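Local structure of 43.8 kDa insecticidal crystal protein (Bacillus thuringiensis, 4JP0) at residues L353-L356 / T357-Y361. The protein acts as one component of a binary insecticidal toxin against western corn rootworm, with the larval midgut epithelium as its probable target. Numbering follows the deposited sequence.
Sequences LLLL and TNHSY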
ATOM      1  N   LEU A 353     -29.184  28.834  -4.375  1.00 23.48           N
ATOM      2  CA  LEU A 353     -28.884  29.181  -5.777  1.00 24.68           C
ATOM      3  C   LEU A 353     -29.093  27.976  -6.706  1.00 24.81           C
ATOM      4  O   LEU A 353     -29.554  28.102  -7.862  1.00 24.45           O
ATOM      5  CB  LEU A 353     -27.442  29.684  -5.913  1.00 26.25           C
ATOM      6  CG  LEU A 353     -27.125  30.915  -5.047  1.00 28.14           C
ATOM      7  CD1 LEU A 353     -25.621  30.935  -4.620  1.00 34.75           C
ATOM      8  CD2 LEU A 353     -27.505  32.203  -5.746  1.00 31.15           C
ATOM      9  N   LEU A 354     -28.741  26.801  -6.233  1.00 24.22           N
ATOM     10  CA  LEU A 354     -28.917  25.626  -7.087  1.00 24.42           C
ATOM     11  C   LEU A 354     -30.408  25.392  -7.322  1.00 23.83           C
ATOM     12  O   LEU A 354     -30.838  25.091  -8.443  1.00 23.72           O
ATOM     13  CB  LEU A 354     -28.266  24.389  -6.455  1.00 25.84           C
ATOM     14  CG  LEU A 354     -28.269  23.090  -7.259  1.00 28.08           C
ATOM     15  CD1 LEU A 354     -27.652  23.301  -8.631  1.00 28.14           C
ATOM     16  CD2 LEU A 354     -27.527  21.957  -6.492  1.00 28.29           C
ATOM     17  N   LEU A 355     -31.197  25.533  -6.263  1.00 21.77           N
ATOM     18  CA  LEU A 355     -32.619  25.314  -6.382  1.00 21.84           C
ATOM     19  C   LEU A 355     -33.241  26.276  -7.392  1.00 23.00           C
ATOM     20  O   LEU A 355     -34.227  25.937  -8.068  1.00 21.91           O
ATOM     21  CB  LEU A 355     -33.301  25.508  -5.039  1.00 22.17           C
ATOM     22  CG  LEU A 355     -33.177  24.368  -4.021  1.00 24.15           C
ATOM     23  CD1 LEU A 355     -33.788  24.758  -2.698  1.00 25.55           C
ATOM     24  CD2 LEU A 355     -33.824  23.092  -4.562  1.00 25.28           C
ATOM     25  N   LEU A 356     -32.704  27.487  -7.447  1.00 22.25           N
ATOM     26  CA  LEU A 356     -33.256  28.496  -8.345  1.00 23.68           C
ATOM     27  C   LEU A 356     -33.113  28.140  -9.841  1.00 22.64           C
ATOM     28  O   LEU A 356     -33.764  28.769 -10.678  1.00 22.97           O
ATOM     29  CB  LEU A 356     -32.646  29.857  -8.074  1.00 23.56           C
ATOM     30  CG  LEU A 356     -33.102  30.655  -6.842  1.00 26.94           C
ATOM     31  CD1 LEU A 356     -32.223  31.932  -6.749  1.00 27.68           C
ATOM     32  CD2 LEU A 356     -34.551  31.050  -6.893  1.00 26.68           C
ATOM     33  N   THR A 357     -32.289  27.147 -10.177  1.00 21.78           N
ATOM     34  CA  THR A 357     -32.151  26.756 -11.587  1.00 21.30           C
ATOM     35  C   THR A 357     -33.334  25.952 -12.103  1.00 20.95           C
ATOM     36  O   THR A 357     -33.453  25.697 -13.307  1.00 20.99           O
ATOM     37  CB  THR A 357     -30.887  25.956 -11.847  1.00 21.68           C
ATOM     38  OG1 THR A 357     -30.887  24.791 -11.019  1.00 19.41           O
ATOM     39  CG2 THR A 357     -29.681  26.749 -11.403  1.00 22.06           C
ATOM     40  N   ASN A 358     -34.205  25.509 -11.228  1.00 20.43           N
ATOM     41  CA  ASN A 358     -35.439  24.834 -11.644  1.00 20.33           C
ATOM     42  C   ASN A 358     -36.626  24.989 -10.689  1.00 20.25           C
ATOM     43  O   ASN A 358     -37.486  24.180 -10.644  1.00 18.92           O
ATOM     44  CB  ASN A 358     -35.185  23.378 -11.999  1.00 20.60           C
ATOM     45  CG  ASN A 358     -34.764  22.527 -10.814  1.00 20.83           C
ATOM     46  OD1 ASN A 358     -34.530  23.003  -9.750  1.00 21.43           O
ATOM     47  ND2 ASN A 358     -34.670  21.252 -11.042  1.00 20.56           N
ATOM     48  N   HIS A 359     -36.607  26.099  -9.972  1.00 20.73           N
ATOM     49  CA  HIS A 359     -37.692  26.451  -9.089  1.00 22.16           C
ATOM     50  C   HIS A 359     -37.916  27.939  -9.180  1.00 23.55           C
ATOM     51  O   HIS A 359     -37.036  28.653  -9.512  1.00 23.57           O
ATOM     52  CB  HIS A 359     -37.375  26.140  -7.620  1.00 22.11           C
ATOM     53  CG  HIS A 359     -37.312  24.688  -7.285  1.00 23.86           C
ATOM     54  ND1 HIS A 359     -36.243  23.901  -7.609  1.00 22.27           N
ATOM     55  CD2 HIS A 359     -38.189  23.882  -6.657  1.00 23.41           C
ATOM     56  CE1 HIS A 359     -36.452  22.681  -7.183  1.00 25.32           C
ATOM     57  NE2 HIS A 359     -37.631  22.642  -6.605  1.00 23.99           N
ATOM     58  N   SER A 360     -39.082  28.402  -8.818  1.00 23.41           N
ATOM     59  CA  SER A 360     -39.267  29.837  -8.741  1.00 26.33           C
ATOM     60  C   SER A 360     -38.753  30.428  -7.408  1.00 27.43           C
ATOM     61  O   SER A 360     -38.488  29.723  -6.497  1.00 27.98           O
ATOM     62  CB  SER A 360     -40.725  30.199  -8.931  1.00 20.00           C
ATOM     63  OG  SER A 360     -41.473  29.662  -7.928  1.00 20.00           O
ATOM     64  N   TYR A 361     -38.652  31.747  -7.348  1.00 29.38           N
ATOM     65  CA  TYR A 361     -38.261  32.445  -6.141  1.00 30.77           C
ATOM     66  C   TYR A 361     -39.181  32.070  -5.029  1.00 31.36           C
ATOM     67  O   TYR A 361     -38.751  31.708  -3.998  1.00 31.45           O
ATOM     68  CB  TYR A 361     -38.275  33.938  -6.358  1.00 31.63           C
ATOM     69  CG  TYR A 361     -37.052  34.454  -7.010  1.00 35.20           C
ATOM     70  CD1 TYR A 361     -37.075  34.994  -8.254  1.00 38.21           C
ATOM     71  CD2 TYR A 361     -35.861  34.352  -6.396  1.00 37.99           C
ATOM     72  CE1 TYR A 361     -35.945  35.433  -8.827  1.00 39.63           C
ATOM     73  CE2 TYR A 361     -34.741  34.794  -6.963  1.00 40.16           C
ATOM     74  CZ  TYR A 361     -34.773  35.337  -8.160  1.00 39.50           C
ATOM     75  OH  TYR A 361     -33.625  35.745  -8.686  1.00 40.54           O
TER
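Two donors converge on the carbonyl oxygen Leu355 O, one from the backbone and one from a ring. Asn358 N reaches it at 3.2 Å along a nearly straight N-H path (164°), but from well above the carbonyl plane; this bond closes a type I beta turn from Leu355 to Asn358. His359 ND1 makes the second bond, 2.9 Å from Leu355 O and more bent (135°). The oxygen sits at the edge of the imidazole, a little out of the ring plane. As a carbonyl oxygen can only accept, ND1 is the donor here, and the bond probably restrains the ring's rotation. With CG of His359 anti to its carbonyl carbon, the ring reaches back so that its ND1 edge meets Leu355 O, and His359 CE1 lies 3.7 Å from Leu355 CD2.

Leu354 O is likewise gripped twice, in both cases by Thr357. The backbone bond from Thr357 N comes from well above the carbonyl plane, whereas Thr357 OG1 lies in that plane, 2.6 Å from Leu354 O, with the hydroxyl as donor. A chi1 of 58° sets OG1 between the backbone N and the carbonyl carbon of Thr357, turned back toward the preceding helical turn.

Beyond the turn, Leu356 CD2 meets Tyr361 CD2 at 3.6 Å, approaching the phenol ring obliquely, while Leu356 CD1 lies near Tyr361 CE2. Leu356 also touches Val364, and Leu355 packs on Ile367, so these two leucines pack against helix 361-368. Ser360 occupies the N-cap of that helix: its OG caps a backbone N in the first turn while Ser360 N donates to Glu363 OE1, a capping box. Together these contacts form a short surface loop, opened by a type I turn and closed by an N-cap, joining the consecutive helices 349-355 and 361-368 in the C-terminal helical segment.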